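Local coordinates for aminotransferase class I and II (Streptococcus suis 89/1591, PDB 3OP7), which probably catalyses pyridoxal-phosphate-dependent transfer of amino groups, as a class I and II aminotransferase whose cofactor is held as a Schiff base on a lysine, at residues A[121-124]-A[128-131]; A[132-137]-A[340-345]; A[138-143]-A[299-304]. All blocks are in the same frame, centred on the assembly; numbering follows the deposited sequence.

Contact 1: residues A[121-124]-A[128-131]; sequences IPKS and EVDL
Ser124 OG, bonded to Ile121 O in its own helix and to Tyr99 OH of the second subunit, ends the helical turn whose Pro122 and Lys123 rest on Val129. The serine hydroxyl donates to Ile121 O at 2.6 Å, reaching it in the carbonyl plane on a lone pair, and so ties the last residue of helix 117-124 to the residue one turn back. Pro122 has no N-H for the preceding turn, and the helix is kinked there; its CB points toward the strand.

Across the contact everything converges on one methyl group. With CG1 of Val129 anti to the backbone N (chi1 178°), CG2 is left beside that N and anti to the carbonyl carbon, directed at the helix. It meets Pro122 CB at 3.9 Å and Lys123 CG at 3.7 Å, and it lies 3.8 Å from Lys123 N, so the methyl settles against the backbone where the two residues join. The Lys123 chain bends at chi2 and runs past the valine at about a right angle; its touch is made by the aliphatic CG, while the amine end goes on beyond. The patch is small, 132 Å² in all, and made of van der Waals contacts.

Leu98 of helix 89-101 touches both Ile121 and Pro122. On the strand, Glu128 is salt-bridged to Arg152 and Asp130 is hydrogen-bonded to His107. A helix returning through a short turn to lie against the next strand, itself parallel to strand 107-112, makes a beta-alpha-beta crossover, the repeating unit of the large domain in fold type I aminotransferases.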
loop_
_atom_site.group_PDB
_atom_site.type_symbol
_atom_site.label_atom_id
_atom_site.label_comp_id
_atom_site.label_asym_id
_atom_site.label_seq_id
_atom_site.Cartn_x
_atom_site.Cartn_y
_atom_site.Cartn_z
ATOM N N ILE A 121 -3.228 -10.359 -10.232
ATOM C CA ILE A 121 -2.911 -8.988 -10.604
ATOM C C ILE A 121 -2.639 -8.900 -12.107
ATOM O O ILE A 121 -3.245 -8.055 -12.786
ATOM C CB ILE A 121 -1.822 -8.316 -9.702
ATOM C CG1 ILE A 121 -2.360 -8.160 -8.271
ATOM C CG2 ILE A 121 -1.429 -6.954 -10.276
ATOM C CD1 ILE A 121 -1.332 -7.684 -7.246
ATOM N N PRO A 122 -1.763 -9.768 -12.666
ATOM C CA PRO A 122 -1.556 -9.572 -14.090
ATOM C C PRO A 122 -2.814 -9.767 -14.930
ATOM O O PRO A 122 -3.022 -9.039 -15.881
ATOM C CB PRO A 122 -0.465 -10.585 -14.474
ATOM C CG PRO A 122 -0.013 -11.243 -13.233
ATOM C CD PRO A 122 -0.719 -10.588 -12.044
ATOM N N LYS A 123 -3.650 -10.717 -14.569
ATOM C CA LYS A 123 -4.932 -10.891 -15.281
ATOM C C LYS A 123 -5.727 -9.605 -15.267
ATOM O O LYS A 123 -6.259 -9.173 -16.301
ATOM C CB LYS A 123 -5.801 -11.962 -14.609
ATOM C CG LYS A 123 -5.549 -13.371 -15.004
ATOM C CD LYS A 123 -6.893 -14.134 -14.907
ATOM C CE LYS A 123 -6.841 -15.538 -15.505
ATOM N NZ LYS A 123 -8.177 -16.221 -15.339
ATOM N N SER A 124 -5.789 -8.961 -14.104
ATOM C CA SER A 124 -6.570 -7.748 -13.956
ATOM C C SER A 124 -6.041 -6.632 -14.803
ATOM O O SER A 124 -6.781 -5.700 -15.129
ATOM C CB SER A 124 -6.624 -7.288 -12.484
ATOM O OG SER A 124 -5.366 -6.739 -12.048
ATOM N N GLU A 128 -2.319 -11.933 -20.609
ATOM C CA GLU A 128 -2.705 -13.300 -20.857
ATOM C C GLU A 128 -1.853 -14.178 -19.949
ATOM O O GLU A 128 -0.637 -14.227 -20.115
ATOM C CB GLU A 128 -2.463 -13.636 -22.330
ATOM C CG GLU A 128 -2.969 -14.987 -22.634
ATOM C CD GLU A 128 -2.881 -15.380 -24.113
ATOM O OE1 GLU A 128 -2.527 -14.558 -24.996
ATOM O OE2 GLU A 128 -3.166 -16.563 -24.358
ATOM N N VAL A 129 -2.475 -14.873 -19.001
ATOM C CA VAL A 129 -1.752 -15.570 -17.942
ATOM C C VAL A 129 -1.902 -17.070 -18.066
ATOM O O VAL A 129 -3.012 -17.576 -18.045
ATOM C CB VAL A 129 -2.249 -15.146 -16.547
ATOM C CG1 VAL A 129 -1.490 -15.937 -15.425
ATOM C CG2 VAL A 129 -2.096 -13.637 -16.378
ATOM N N ASP A 130 -0.787 -17.756 -18.260
ATOM C CA ASP A 130 -0.748 -19.202 -18.240
ATOM C C ASP A 130 -0.282 -19.694 -16.862
ATOM O O ASP A 130 0.537 -19.047 -16.195
ATOM C CB ASP A 130 0.225 -19.695 -19.327
ATOM C CG ASP A 130 -0.433 -19.887 -20.691
ATOM O OD1 ASP A 130 -1.553 -20.462 -20.744
ATOM O OD2 ASP A 130 0.174 -19.480 -21.716
ATOM N N LEU A 131 -0.797 -20.843 -16.453
ATOM C CA LEU A 131 -0.525 -21.406 -15.145
ATOM C C LEU A 131 0.455 -22.551 -15.228
ATOM O O LEU A 131 0.270 -23.532 -15.966
ATOM C CB LEU A 131 -1.821 -21.839 -14.493
ATOM C CG LEU A 131 -2.866 -20.709 -14.333
ATOM C CD1 LEU A 131 -4.143 -21.307 -13.683
ATOM C CD2 LEU A 131 -2.395 -19.499 -13.558
#

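Contact 2: residues A[132-137]-A[340-345]; sequences WQIEEE and FERDGY. With SO4 (sulfate ion), chain E.
The seam between the large-domain sheet and the small C-terminal domain of this fold type I enzyme is bridged by Arg342, whose guanidinium reaches Gln133 and Ile134. Its NH2 uses both hydrogens: one goes to Gln133 OE1 at 2.7 Å, nearly straight at 169°, the other to Ile134 O at 3.3 Å, on a lone pair in the carbonyl plane. Both acceptors lie in the guanidinium plane, and the glutamine amide is turned only 25° from it, so the two flat groups meet edge to edge. Arg342 NH1 adds a weak, bent bond to Gln133 OE1 at 3.4 Å. CB of Arg342 already points toward the strand, and the chain bends at chi2 (-80°) on its way to the strand's end. The amide's other end, Gln133 NE2, donates to a water that is weakly bonded to Glu341 OE1.

Farther along, Glu136 OE2 comes to the edge of the Tyr345 ring and accepts from its OH; the modelled 2.4 Å is too short to be taken literally. O1 of a sulfate, probably from the crystallisation liquor, accepts from Glu136 N at 2.8 Å, and its O3 from Glu137 N at 3.2 Å.

Strand 128-135 is hydrogen-bonded here to strand 107-112, whose Leu111 touches Ile134. Arg342 packs on Pro113, and Tyr345 lies nearly parallel to Phe310 of strand 309-313 and edge-to-face with Trp140.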
loop_
_atom_site.group_PDB
_atom_site.type_symbol
_atom_site.label_atom_id
_atom_site.label_comp_id
_atom_site.label_asym_id
_atom_site.label_seq_id
_atom_site.Cartn_x
_atom_site.Cartn_y
_atom_site.Cartn_z
ATOM N N TRP A 132 1.521 -22.423 -14.473
ATOM C CA TRP A 132 2.578 -23.416 -14.451
ATOM C C TRP A 132 2.374 -24.251 -13.190
ATOM O O TRP A 132 2.704 -23.816 -12.088
ATOM C CB TRP A 132 3.903 -22.663 -14.451
ATOM C CG TRP A 132 5.128 -23.552 -14.581
ATOM C CD1 TRP A 132 5.213 -24.787 -15.196
ATOM C CD2 TRP A 132 6.454 -23.251 -14.121
ATOM N NE1 TRP A 132 6.495 -25.239 -15.128
ATOM C CE2 TRP A 132 7.271 -24.341 -14.454
ATOM C CE3 TRP A 132 7.023 -22.182 -13.431
ATOM C CZ2 TRP A 132 8.654 -24.366 -14.145
ATOM C CZ3 TRP A 132 8.385 -22.215 -13.123
ATOM C CH2 TRP A 132 9.173 -23.269 -13.477
ATOM N N GLN A 133 1.866 -25.467 -13.403
ATOM C CA GLN A 133 1.242 -26.269 -12.328
ATOM C C GLN A 133 2.257 -27.034 -11.477
ATOM O O GLN A 133 3.067 -27.796 -11.993
ATOM C CB GLN A 133 0.234 -27.296 -12.905
ATOM C CG GLN A 133 -0.970 -26.668 -13.660
ATOM C CD GLN A 133 -2.048 -26.105 -12.761
ATOM O OE1 GLN A 133 -2.059 -26.335 -11.539
ATOM N NE2 GLN A 133 -2.955 -25.317 -13.358
ATOM N N ILE A 134 2.181 -26.847 -10.156
ATOM C CA ILE A 134 3.010 -27.580 -9.231
ATOM C C ILE A 134 2.516 -29.027 -9.233
ATOM O O ILE A 134 1.318 -29.285 -9.475
ATOM C CB ILE A 134 3.044 -26.984 -7.810
ATOM C CG1 ILE A 134 1.668 -27.055 -7.147
ATOM C CG2 ILE A 134 3.581 -25.486 -7.845
ATOM C CD1 ILE A 134 1.597 -26.304 -5.782
ATOM N N GLU A 135 3.454 -29.950 -8.989
ATOM C CA GLU A 135 3.196 -31.365 -9.032
ATOM C C GLU A 135 3.600 -32.079 -7.735
ATOM O O GLU A 135 4.786 -32.220 -7.390
ATOM C CB GLU A 135 3.890 -32.005 -10.250
ATOM C CG GLU A 135 3.119 -31.683 -11.556
ATOM C CD GLU A 135 3.901 -31.942 -12.841
ATOM O OE1 GLU A 135 4.912 -32.660 -12.787
ATOM O OE2 GLU A 135 3.513 -31.368 -13.891
ATOM N N GLU A 136 2.573 -32.558 -7.045
ATOM C CA GLU A 136 2.768 -33.142 -5.749
ATOM C C GLU A 136 3.691 -34.335 -5.910
ATOM O O GLU A 136 4.494 -34.593 -5.027
ATOM C CB GLU A 136 1.449 -33.594 -5.146
ATOM C CG GLU A 136 1.613 -34.165 -3.729
ATOM C CD GLU A 136 0.493 -35.078 -3.367
ATOM O OE1 GLU A 136 0.305 -36.034 -4.135
ATOM O OE2 GLU A 136 -0.204 -34.823 -2.355
ATOM N N GLU A 137 3.600 -35.023 -7.052
ATOM C CA GLU A 137 4.425 -36.226 -7.301
ATOM C C GLU A 137 5.896 -35.867 -7.446
ATOM O O GLU A 137 6.745 -36.753 -7.332
ATOM C CB GLU A 137 3.967 -37.016 -8.558
ATOM N N PHE A 340 -6.929 -22.599 -2.579
ATOM C CA PHE A 340 -5.753 -22.664 -3.470
ATOM C C PHE A 340 -6.013 -23.545 -4.727
ATOM O O PHE A 340 -5.081 -23.970 -5.412
ATOM C CB PHE A 340 -4.538 -23.203 -2.678
ATOM C CG PHE A 340 -4.349 -22.564 -1.329
ATOM C CD1 PHE A 340 -4.969 -23.087 -0.201
ATOM C CD2 PHE A 340 -3.571 -21.417 -1.173
ATOM C CE1 PHE A 340 -4.819 -22.484 1.049
ATOM C CE2 PHE A 340 -3.421 -20.805 0.074
ATOM C CZ PHE A 340 -4.040 -21.343 1.188
ATOM N N GLU A 341 -7.286 -23.813 -5.033
ATOM C CA GLU A 341 -7.695 -24.721 -6.085
ATOM C C GLU A 341 -7.003 -26.085 -6.026
ATOM O O GLU A 341 -6.778 -26.725 -7.048
ATOM C CB GLU A 341 -7.604 -24.092 -7.494
ATOM C CG GLU A 341 -8.625 -24.745 -8.494
ATOM C CD GLU A 341 -8.568 -24.205 -9.936
ATOM O OE1 GLU A 341 -7.790 -23.263 -10.204
ATOM O OE2 GLU A 341 -9.297 -24.749 -10.811
ATOM N N ARG A 342 -6.733 -26.562 -4.812
ATOM C CA ARG A 342 -6.318 -27.955 -4.606
ATOM C C ARG A 342 -7.059 -28.529 -3.413
ATOM O O ARG A 342 -6.535 -28.544 -2.287
ATOM C CB ARG A 342 -4.821 -28.050 -4.338
ATOM C CG ARG A 342 -3.931 -27.750 -5.536
ATOM C CD ARG A 342 -3.806 -28.965 -6.488
ATOM N NE ARG A 342 -2.692 -28.812 -7.457
ATOM C CZ ARG A 342 -2.726 -28.031 -8.528
ATOM N NH1 ARG A 342 -3.833 -27.315 -8.780
ATOM N NH2 ARG A 342 -1.655 -27.963 -9.362
ATOM N N ASP A 343 -8.277 -29.013 -3.651
ATOM C CA ASP A 343 -9.087 -29.579 -2.578
ATOM C C ASP A 343 -8.447 -30.935 -2.169
ATOM O O ASP A 343 -7.636 -31.490 -2.899
ATOM C CB ASP A 343 -10.547 -29.722 -3.059
ATOM C CG ASP A 343 -11.575 -29.683 -1.917
ATOM O OD1 ASP A 343 -11.192 -29.878 -0.742
ATOM O OD2 ASP A 343 -12.789 -29.496 -2.206
ATOM N N GLY A 344 -8.801 -31.446 -0.998
ATOM C CA GLY A 344 -8.160 -32.629 -0.444
ATOM C C GLY A 344 -7.001 -32.317 0.484
ATOM O O GLY A 344 -6.436 -33.251 1.074
ATOM N N TYR A 345 -6.690 -31.014 0.644
ATOM C CA TYR A 345 -5.580 -30.539 1.450
ATOM C C TYR A 345 -6.018 -29.357 2.310
ATOM O O TYR A 345 -6.978 -28.635 1.974
ATOM C CB TYR A 345 -4.433 -30.036 0.545
ATOM C CG TYR A 345 -3.846 -31.054 -0.386
ATOM C CD1 TYR A 345 -4.457 -31.337 -1.596
ATOM C CD2 TYR A 345 -2.671 -31.729 -0.072
ATOM C CE1 TYR A 345 -3.911 -32.281 -2.468
ATOM C CE2 TYR A 345 -2.142 -32.706 -0.928
ATOM C CZ TYR A 345 -2.760 -32.958 -2.129
ATOM O OH TYR A 345 -2.263 -33.905 -3.029
HETATM S S SO4 E . -0.025 -33.763 -9.121
HETATM O O1 SO4 E . 0.003 -32.661 -8.116
HETATM O O2 SO4 E . -0.152 -33.229 -10.475
HETATM O O3 SO4 E . 1.173 -34.629 -9.079
HETATM O O4 SO4 E . -1.204 -34.592 -8.822
HETATM O O HOH W 1 -5.985 -24.588 -12.761
#

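Contact 3: residues A[138-143]-A[299-304]; sequences NGWLPD and SYIRPA. With EDO (1,2-ethanediol), chain F.
Trp140 meets Ile301 through the pyrrole part of its indole: CD1 lies 3.6 Å from Ile301 CB, and NE1 is 3.8 Å from Ile301 CG1. The isoleucine approaches the ring obliquely, with its CG1 beside the backbone N (chi1 -56°) and thus turned to the indole nitrogen. CG2, anti to that N, is the branch that approaches Gly139 CA, at 4.3 Å.

One water completes the junction. It sits in the plane of the indole at its edge, accepting from Trp140 NE1 at 2.8 Å and from Ile301 N at 2.9 Å, and so gives both N-H groups a partner while linking the segments.

Trp140 is presented by a type I' beta turn from Asn138 to Leu141, with Gly139 and Trp140 both at positive phi and Leu141 N bonded to Asn138 O at 3.2 Å. After a short 3-10 segment the turn leads into the weakly bonded edge strand 141-142, antiparallel to strand 128-135, so that the chain doubles back as a hairpin at the margin of the large-domain sheet. Ile301 belongs to the chain leaving strand 298-300, an outer strand of the small-domain sheet, which makes this a contact between domains.

Beside the turn, 1,2-ethanediol, probably from the crystallisation liquor, donates from O2 to Gly139 O at 2.7 Å and is also bonded to Val170 N. Farther out, the Trp140 ring touches Thr167. Asp289 of helix 270-294 grips the residues on both sides of Ile301 in sequence, accepting Tyr300 OH on OD1 and forming a salt bridge to Arg302 NE through OD2.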
loop_
_atom_site.group_PDB
_atom_site.type_symbol
_atom_site.label_atom_id
_atom_site.label_comp_id
_atom_site.label_asym_id
_atom_site.label_seq_id
_atom_site.Cartn_x
_atom_site.Cartn_y
_atom_site.Cartn_z
ATOM N N ASN A 138 6.183 -34.589 -7.738
ATOM C CA ASN A 138 7.544 -34.097 -7.887
ATOM C C ASN A 138 7.916 -33.065 -6.804
ATOM O O ASN A 138 8.542 -32.046 -7.104
ATOM C CB ASN A 138 7.698 -33.513 -9.294
ATOM C CG ASN A 138 7.571 -34.584 -10.388
ATOM O OD1 ASN A 138 6.807 -34.430 -11.355
ATOM N ND2 ASN A 138 8.317 -35.674 -10.228
ATOM N N GLY A 139 7.559 -33.343 -5.549
ATOM C CA GLY A 139 7.959 -32.475 -4.441
ATOM C C GLY A 139 7.336 -31.092 -4.490
ATOM O O GLY A 139 7.896 -30.103 -3.965
ATOM N N TRP A 140 6.139 -31.035 -5.070
ATOM C CA TRP A 140 5.372 -29.797 -5.268
ATOM C C TRP A 140 6.075 -28.789 -6.186
ATOM O O TRP A 140 5.756 -27.623 -6.165
ATOM C CB TRP A 140 4.990 -29.079 -3.949
ATOM C CG TRP A 140 3.876 -29.750 -3.144
ATOM C CD1 TRP A 140 3.967 -30.217 -1.866
ATOM C CD2 TRP A 140 2.521 -29.969 -3.551
ATOM N NE1 TRP A 140 2.747 -30.718 -1.446
ATOM C CE2 TRP A 140 1.844 -30.586 -2.463
ATOM C CE3 TRP A 140 1.803 -29.694 -4.713
ATOM C CZ2 TRP A 140 0.486 -30.932 -2.519
ATOM C CZ3 TRP A 140 0.455 -30.024 -4.771
ATOM C CH2 TRP A 140 -0.182 -30.684 -3.685
ATOM N N LEU A 141 7.072 -29.233 -6.943
ATOM C CA LEU A 141 7.657 -28.371 -7.926
ATOM C C LEU A 141 6.927 -28.526 -9.259
ATOM O O LEU A 141 6.446 -29.618 -9.614
ATOM C CB LEU A 141 9.134 -28.644 -8.099
ATOM C CG LEU A 141 10.032 -28.462 -6.888
ATOM C CD1 LEU A 141 11.400 -29.060 -7.207
ATOM C CD2 LEU A 141 10.033 -26.992 -6.440
ATOM N N PRO A 142 6.910 -27.459 -10.050
ATOM C CA PRO A 142 6.321 -27.570 -11.400
ATOM C C PRO A 142 7.347 -28.144 -12.345
ATOM O O PRO A 142 8.496 -28.333 -11.945
ATOM C CB PRO A 142 6.033 -26.127 -11.760
ATOM C CG PRO A 142 7.197 -25.416 -11.163
ATOM C CD PRO A 142 7.459 -26.103 -9.840
ATOM N N ASP A 143 6.929 -28.496 -13.558
ATOM C CA ASP A 143 7.788 -29.253 -14.468
ATOM C C ASP A 143 8.425 -28.256 -15.456
ATOM O O ASP A 143 7.748 -27.602 -16.227
ATOM C CB ASP A 143 6.936 -30.310 -15.183
ATOM C CG ASP A 143 7.713 -31.210 -16.141
ATOM O OD1 ASP A 143 8.946 -31.060 -16.355
ATOM O OD2 ASP A 143 7.036 -32.085 -16.712
ATOM N N SER A 299 -1.097 -36.872 5.645
ATOM C CA SER A 299 0.249 -37.095 5.133
ATOM C C SER A 299 0.646 -35.806 4.431
ATOM O O SER A 299 -0.231 -34.974 4.127
ATOM C CB SER A 299 0.305 -38.323 4.190
ATOM O OG SER A 299 -0.318 -38.022 2.944
ATOM N N TYR A 300 1.941 -35.601 4.231
ATOM C CA TYR A 300 2.364 -34.404 3.469
ATOM C C TYR A 300 3.764 -34.514 2.869
ATOM O O TYR A 300 4.501 -35.481 3.164
ATOM C CB TYR A 300 2.203 -33.150 4.330
ATOM C CG TYR A 300 3.273 -32.787 5.348
ATOM C CD1 TYR A 300 4.158 -33.723 5.883
ATOM C CD2 TYR A 300 3.304 -31.523 5.877
ATOM C CE1 TYR A 300 5.094 -33.354 6.880
ATOM C CE2 TYR A 300 4.239 -31.150 6.853
ATOM C CZ TYR A 300 5.126 -32.059 7.347
ATOM O OH TYR A 300 6.038 -31.692 8.322
ATOM N N ILE A 301 4.088 -33.519 2.023
ATOM C CA ILE A 301 5.468 -33.277 1.584
ATOM C C ILE A 301 6.024 -32.204 2.502
ATOM O O ILE A 301 5.614 -31.024 2.417
ATOM C CB ILE A 301 5.581 -32.798 0.125
ATOM C CG1 ILE A 301 4.903 -33.799 -0.840
ATOM C CG2 ILE A 301 7.055 -32.645 -0.241
ATOM C CD1 ILE A 301 5.627 -35.073 -0.947
ATOM N N ARG A 302 6.912 -32.640 3.400
ATOM C CA ARG A 302 7.504 -31.750 4.408
ATOM C C ARG A 302 8.083 -30.494 3.770
ATOM O O ARG A 302 8.909 -30.601 2.870
ATOM C CB ARG A 302 8.604 -32.513 5.174
ATOM C CG ARG A 302 9.235 -31.785 6.353
ATOM C CD ARG A 302 10.402 -32.591 6.856
ATOM N NE ARG A 302 10.996 -32.116 8.103
ATOM C CZ ARG A 302 12.098 -31.369 8.221
ATOM N NH1 ARG A 302 12.746 -30.908 7.167
ATOM N NH2 ARG A 302 12.555 -31.060 9.437
ATOM N N PRO A 303 7.665 -29.312 4.254
ATOM C CA PRO A 303 8.147 -28.027 3.715
ATOM C C PRO A 303 9.646 -27.867 3.946
ATOM O O PRO A 303 10.216 -28.536 4.796
ATOM C CB PRO A 303 7.358 -27.007 4.500
ATOM C CG PRO A 303 7.059 -27.683 5.800
ATOM C CD PRO A 303 6.785 -29.095 5.418
ATOM N N ALA A 304 10.274 -26.974 3.205
ATOM C CA ALA A 304 11.711 -26.794 3.317
ATOM C C ALA A 304 12.034 -25.875 4.538
ATOM O O ALA A 304 12.731 -24.891 4.386
ATOM C CB ALA A 304 12.257 -26.164 1.997
HETATM C C1 EDO F . 12.166 -28.984 -1.883
HETATM O O1 EDO F . 11.238 -28.269 -1.037
HETATM C C2 EDO F . 11.482 -29.523 -3.146
HETATM O O2 EDO F . 10.367 -30.377 -2.818
HETATM O O HOH W 2 1.880 -32.074 0.896
#

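How the contacts relate
Strand 128-135 runs through the set: contact 1 uses its beginning and contact 2 its end, with centres about 18 Å apart and no touch beyond the shared chain. Contact 3 follows on the neighbouring strand 141-142, its centre about 10 Å from that of contact 2 and about 24 Å from that of contact 1. Contacts 2 and 3 are stitched together by Trp132 NE1 and Asp143 O at 2.9 Å and by Glu135 N and Leu141 O at 3.1 Å, both probable hydrogen bonds. Contact 1 belongs to the large domain alone, whereas the other two join it to the small domain. None includes Lys222, the residue modified by the cofactor.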